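Local coordinates for protein shikimate dehydrogenase (NADP(+)) (Thermotoga maritima, PDB 3U62) that probably catalyses the reversible NADPH-linked reduction of 3-dehydroshikimate to shikimate on the pathway to chorismate and the aromatic amino acids, at residues Y239-E242 against V243-V247. Residues are numbered along the deposited sequence; the frame is centred on the assembly and turned at random.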
ATOM      1  N   TYR A 239       1.670  20.331   3.581  1.00 10.26           N
ATOM      2  CA  TYR A 239       2.774  19.610   4.202  1.00 10.18           C
ATOM      3  C   TYR A 239       3.684  20.530   5.016  1.00 12.64           C
ATOM      4  O   TYR A 239       4.251  21.493   4.496  1.00 15.98           O
ATOM      5  CB  TYR A 239       3.579  18.839   3.149  1.00 11.70           C
ATOM      6  CG  TYR A 239       4.774  18.097   3.707  1.00 10.88           C
ATOM      7  CD1 TYR A 239       4.609  17.025   4.586  1.00 11.22           C
ATOM      8  CD2 TYR A 239       6.071  18.462   3.350  1.00 13.76           C
ATOM      9  CE1 TYR A 239       5.706  16.341   5.098  1.00 11.01           C
ATOM     10  CE2 TYR A 239       7.176  17.784   3.855  1.00 15.36           C
ATOM     11  CZ  TYR A 239       6.985  16.725   4.728  1.00 14.96           C
ATOM     12  OH  TYR A 239       8.073  16.049   5.232  1.00 17.74           O
ATOM     13  N   ASP A 240       3.801  20.210   6.303  1.00 12.96           N
ATOM     14  CA  ASP A 240       4.686  20.893   7.236  1.00 15.07           C
ATOM     15  C   ASP A 240       5.653  19.829   7.740  1.00 14.14           C
ATOM     16  O   ASP A 240       5.260  18.941   8.502  1.00 13.93           O
ATOM     17  CB  ASP A 240       3.866  21.487   8.389  1.00 14.44           C
ATOM     18  CG  ASP A 240       4.701  22.321   9.354  1.00 17.79           C
ATOM     19  OD1 ASP A 240       5.753  21.841   9.831  1.00 17.43           O
ATOM     20  OD2 ASP A 240       4.290  23.463   9.652  1.00 22.50           O
ATOM     21  N   GLU A 241       6.907  19.912   7.301  1.00 15.78           N
ATOM     22  CA  GLU A 241       7.895  18.855   7.547  1.00 17.22           C
ATOM     23  C   GLU A 241       8.117  18.548   9.027  1.00 17.23           C
ATOM     24  O   GLU A 241       8.134  17.380   9.423  1.00 15.45           O
ATOM     25  CB  GLU A 241       9.227  19.189   6.863  1.00 20.19           C
ATOM     26  CG  GLU A 241      10.251  18.052   6.894  1.00 24.04           C
ATOM     27  CD  GLU A 241      11.550  18.400   6.187  1.00 31.77           C
ATOM     28  OE1 GLU A 241      12.067  19.521   6.389  1.00 35.24           O
ATOM     29  OE2 GLU A 241      12.062  17.547   5.432  1.00 32.04           O
ATOM     30  N   GLU A 242       8.285  19.592   9.836  1.00 17.63           N
ATOM     31  CA  GLU A 242       8.573  19.419  11.257  1.00 18.25           C
ATOM     32  C   GLU A 242       7.392  18.834  12.023  1.00 15.07           C
ATOM     33  O   GLU A 242       7.569  17.937  12.850  1.00 15.22           O
ATOM     34  CB  GLU A 242       9.023  20.741  11.880  1.00 20.34           C
ATOM     35  CG  GLU A 242      10.384  21.218  11.387  1.00 27.88           C
ATOM     36  CD  GLU A 242      10.692  22.647  11.789  1.00 40.56           C
ATOM     37  OE1 GLU A 242      10.106  23.135  12.780  1.00 44.00           O
ATOM     38  OE2 GLU A 242      11.527  23.286  11.114  1.00 44.14           O
ATOM     39  N   VAL A 243       6.193  19.341  11.742  1.00 14.17           N
ATOM     40  CA  VAL A 243       4.977  18.835  12.378  1.00 12.81           C
ATOM     41  C   VAL A 243       4.702  17.398  11.930  1.00 12.22           C
ATOM     42  O   VAL A 243       4.284  16.563  12.738  1.00 13.20           O
ATOM     43  CB  VAL A 243       3.755  19.756  12.107  1.00 11.90           C
ATOM     44  CG1 VAL A 243       2.471  19.153  12.666  1.00 12.14           C
ATOM     45  CG2 VAL A 243       3.986  21.138  12.706  1.00 14.55           C
ATOM     46  N   PHE A 244       4.952  17.111  10.652  1.00 12.19           N
ATOM     47  CA  PHE A 244       4.770  15.761  10.130  1.00 12.02           C
ATOM     48  C   PHE A 244       5.654  14.750  10.854  1.00 13.52           C
ATOM     49  O   PHE A 244       5.177  13.693  11.270  1.00 12.14           O
ATOM     50  CB  PHE A 244       5.029  15.693   8.624  1.00 12.19           C
ATOM     51  CG  PHE A 244       4.763  14.340   8.035  1.00 11.21           C
ATOM     52  CD1 PHE A 244       3.466  13.956   7.721  1.00 12.04           C
ATOM     53  CD2 PHE A 244       5.799  13.436   7.821  1.00 12.87           C
ATOM     54  CE1 PHE A 244       3.202  12.701   7.185  1.00 11.34           C
ATOM     55  CE2 PHE A 244       5.547  12.176   7.287  1.00 11.83           C
ATOM     56  CZ  PHE A 244       4.242  11.809   6.972  1.00 11.26           C
ATOM     57  N   LYS A 245       6.936  15.077  10.998  1.00 13.46           N
ATOM     58  CA  LYS A 245       7.889  14.204  11.679  1.00 15.63           C
ATOM     59  C   LYS A 245       7.512  13.979  13.141  1.00 14.36           C
ATOM     60  O   LYS A 245       7.667  12.870  13.663  1.00 16.30           O
ATOM     61  CB  LYS A 245       9.310  14.766  11.580  1.00 18.66           C
ATOM     62  CG  LYS A 245       9.925  14.651  10.197  1.00 22.68           C
ATOM     63  CD  LYS A 245      11.318  15.248  10.168  1.00 29.41           C
ATOM     64  CE  LYS A 245      11.916  15.169   8.774  1.00 34.81           C
ATOM     65  NZ  LYS A 245      13.286  15.755   8.729  1.00 38.15           N
ATOM     66  N   GLU A 246       7.015  15.029  13.791  1.00 14.32           N
ATOM     67  CA  GLU A 246       6.597  14.938  15.185  1.00 14.98           C
ATOM     68  C   GLU A 246       5.372  14.036  15.359  1.00 13.44           C
ATOM     69  O   GLU A 246       5.365  13.160  16.227  1.00 17.33           O
ATOM     70  CB  GLU A 246       6.313  16.332  15.747  1.00 16.62           C
ATOM     71  CG  GLU A 246       6.003  16.356  17.236  1.00 20.65           C
ATOM     72  CD  GLU A 246       5.786  17.759  17.761  1.00 25.02           C
ATOM     73  OE1 GLU A 246       4.694  18.028  18.306  1.00 26.77           O
ATOM     74  OE2 GLU A 246       6.703  18.599  17.627  1.00 30.53           O
ATOM     75  N   VAL A 247       4.352  14.248  14.531  1.00 12.23           N
ATOM     76  CA  VAL A 247       3.079  13.538  14.678  1.00 12.37           C
ATOM     77  C   VAL A 247       3.106  12.151  14.030  1.00 11.89           C
ATOM     78  O   VAL A 247       2.821  11.153  14.691  1.00 12.19           O
ATOM     79  CB  VAL A 247       1.881  14.382  14.155  1.00 11.57           C
ATOM     80  CG1 VAL A 247       0.585  13.575  14.175  1.00 12.02           C
ATOM     81  CG2 VAL A 247       1.721  15.655  14.978  1.00 13.25           C
TER
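Asp240 and Phe244 are joined by the first i to i+4 backbone bond of helix 241-248, Phe244 N to Asp240 O at 2.8 Å, and the next two i to i+4 bonds follow in succession, Lys245 N on Glu241 O and Glu246 N on Glu242 O. This is an N-capped helix start: besides its carbonyl, Asp240 offers its carboxylate, whose OD1 accepts from Val243 N at 3.2 Å. The N-H points almost straight at OD1 (172°) but reaches it from above the carboxylate plane. Aspartate suits the N-cap because its short side chain can fold back onto a first-turn amide, which has no preceding helical carbonyl to bond, and its negative charge should sit well against the positive end of the helix dipole. Val243 CG2 packs against the same carboxylate, while the valine side chain also meets Tyr22, Arg25 and Ala26 of helix 15-26.

Just before the cap, Tyr239 turns its ring edge to the face of Phe244 in an offset edge-to-face pair, centroids 5.6 Å apart and planes at 61°. Its CE1 also touches Phe244 CB at 3.6 Å. With CG anti to the backbone N (chi1 -176°), the Phe244 ring leads away from the capping turn and packs on Leu233 and Tyr226 of helix 222-235; a large apolar ring fits this buried place, and the partly exposed Tyr239 packs on the same helix, against Met230 and Lys234. This start of helix 241-248 is thus seated against helix 222-235 and helix 15-26, the latter in the shikimate-binding domain, at the periphery of the enzyme.

On the exposed side, where charged residues are at home, the i, i+4 spacing lets Glu241 and Lys245 run side by side in the same direction, Glu241 CG lying 3.8 Å from Lys245 CE, and their ends form a long salt bridge, Glu241 OE2 to Lys245 NZ at 3.9 Å.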